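Local coordinates for antitoxin RnlB (Escherichia coli, PDB 6Y2P), which acts as the labile antitoxin of a type II toxin-antitoxin system, inhibiting the endonuclease activity of its cognate toxin RnlA but not that of LsoA, at residues L94-T97 / L98-P102. Numbering follows the deposited sequence.
Sequences LTFT and LRNHP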
loop_
_atom_site.group_PDB
_atom_site.type_symbol
_atom_site.label_atom_id
_atom_site.label_comp_id
_atom_site.label_asym_id
_atom_site.label_seq_id
_atom_site.Cartn_x
_atom_site.Cartn_y
_atom_site.Cartn_z
ATOM N N LEU C 94 20.185 -16.339 25.902
ATOM C CA LEU C 94 20.086 -16.070 24.464
ATOM C C LEU C 94 20.801 -14.774 24.079
ATOM O O LEU C 94 21.493 -14.711 23.049
ATOM C CB LEU C 94 18.621 -16.017 24.038
ATOM C CG LEU C 94 17.873 -17.348 24.193
ATOM C CD1 LEU C 94 16.338 -17.187 24.300
ATOM C CD2 LEU C 94 18.241 -18.291 23.050
ATOM N N THR C 95 20.638 -13.725 24.883
ATOM C CA THR C 95 21.335 -12.475 24.603
ATOM C C THR C 95 22.845 -12.680 24.610
ATOM O O THR C 95 23.557 -12.175 23.728
ATOM C CB THR C 95 20.940 -11.419 25.632
ATOM O OG1 THR C 95 19.552 -11.124 25.476
ATOM C CG2 THR C 95 21.738 -10.143 25.444
ATOM N N PHE C 96 23.351 -13.428 25.593
ATOM C CA PHE C 96 24.784 -13.714 25.645
ATOM C C PHE C 96 25.235 -14.500 24.422
ATOM O O PHE C 96 26.271 -14.181 23.819
ATOM C CB PHE C 96 25.110 -14.484 26.919
ATOM C CG PHE C 96 26.574 -14.681 27.169
ATOM C CD1 PHE C 96 27.423 -13.599 27.294
ATOM C CD2 PHE C 96 27.092 -15.952 27.349
ATOM C CE1 PHE C 96 28.769 -13.778 27.564
ATOM C CE2 PHE C 96 28.431 -16.144 27.618
ATOM C CZ PHE C 96 29.276 -15.058 27.725
ATOM N N THR C 97 24.450 -15.515 24.026
ATOM C CA THR C 97 24.840 -16.341 22.887
ATOM C C THR C 97 24.946 -15.500 21.623
ATOM O O THR C 97 25.908 -15.636 20.856
ATOM C CB THR C 97 23.851 -17.507 22.723
ATOM O OG1 THR C 97 23.946 -18.391 23.852
ATOM C CG2 THR C 97 24.132 -18.297 21.447
ATOM N N LEU C 98 24.014 -14.562 21.439
ATOM C CA LEU C 98 24.090 -13.657 20.298
ATOM C C LEU C 98 25.321 -12.776 20.402
ATOM O O LEU C 98 26.061 -12.608 19.427
ATOM C CB LEU C 98 22.847 -12.767 20.243
ATOM C CG LEU C 98 21.549 -13.328 19.702
ATOM C CD1 LEU C 98 20.435 -12.372 19.980
ATOM C CD2 LEU C 98 21.713 -13.522 18.230
ATOM N N ARG C 99 25.628 -12.300 21.606
ATOM C CA ARG C 99 26.735 -11.367 21.691
ATOM C C ARG C 99 28.068 -12.052 21.453
ATOM O O ARG C 99 29.004 -11.395 20.993
ATOM C CB ARG C 99 26.718 -10.668 23.052
ATOM C CG ARG C 99 26.092 -9.277 22.975
ATOM C CD ARG C 99 26.446 -8.405 24.157
ATOM N NE ARG C 99 25.416 -8.467 25.191
ATOM C CZ ARG C 99 24.653 -7.439 25.545
ATOM N NH1 ARG C 99 24.802 -6.265 24.940
ATOM N NH2 ARG C 99 23.743 -7.581 26.502
ATOM N N ASN C 100 28.141 -13.367 21.641
ATOM C CA ASN C 100 29.353 -14.130 21.367
ATOM C C ASN C 100 29.441 -14.623 19.927
ATOM O O ASN C 100 30.415 -15.292 19.579
ATOM C CB ASN C 100 29.454 -15.334 22.296
ATOM C CG ASN C 100 29.540 -14.943 23.742
ATOM O OD1 ASN C 100 29.816 -13.792 24.053
ATOM N ND2 ASN C 100 29.275 -15.889 24.643
ATOM N N HIS C 101 28.428 -14.370 19.107
ATOM C CA HIS C 101 28.410 -14.814 17.718
ATOM C C HIS C 101 27.839 -13.712 16.845
ATOM O O HIS C 101 26.754 -13.863 16.273
ATOM C CB HIS C 101 27.539 -16.057 17.562
ATOM C CG HIS C 101 28.080 -17.289 18.211
ATOM N ND1 HIS C 101 28.790 -18.240 17.509
ATOM C CD2 HIS C 101 27.952 -17.766 19.472
ATOM C CE1 HIS C 101 29.121 -19.227 18.326
ATOM N NE2 HIS C 101 28.629 -18.962 19.523
ATOM N N PRO C 102 28.578 -12.618 16.653
ATOM C CA PRO C 102 28.075 -11.556 15.771
ATOM C C PRO C 102 27.802 -12.054 14.369
ATOM O O PRO C 102 27.032 -11.418 13.634
ATOM C CB PRO C 102 29.212 -10.524 15.773
ATOM C CG PRO C 102 30.400 -11.282 16.159
ATOM C CD PRO C 102 29.919 -12.311 17.156
#
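T97 and L98 lie at the C-terminal end of helix 88-99, where the chain leaves the helix and leads on toward helix 102-106. With L94 they form its buried face and pack on M18 of strand 13-19, joining the helix to the sheet. The branched CB of T97 sits against L98 N, while L98 lays CG on L94 O and reaches L53 and C54 of helix 53-56, a place suited to a bulky apolar chain. T97 tolerates burial because its hydroxyl bonds to K93 O, while its methyl remains available for apolar packing.

On the exposed side, the F96 ring extends toward the turn because CG lies anti to the backbone N (chi1 -173°). ND2 of N100, just past the last helical residue, comes over one face, offset toward the rim near CE2 and CZ, with the amide nearly upright to the ring (planes 79° apart).

Bonds to the fourth residue back run as far as N100 N, which reaches F96 O at 3.0 Å and shares a weak bond to T97 O; H101 N then bonds L98 O. On the more open flank, T95 gives OG1 to L91 O, and its CG2 lies alongside the bent R99 chain, 3.4 Å from NH2. Beyond the helix, H101 stacks on Y104 and bonds through ND1 to E103, while the edge of its imidazole meets the last turn, CD2 lying 3.3 Å from T97 O.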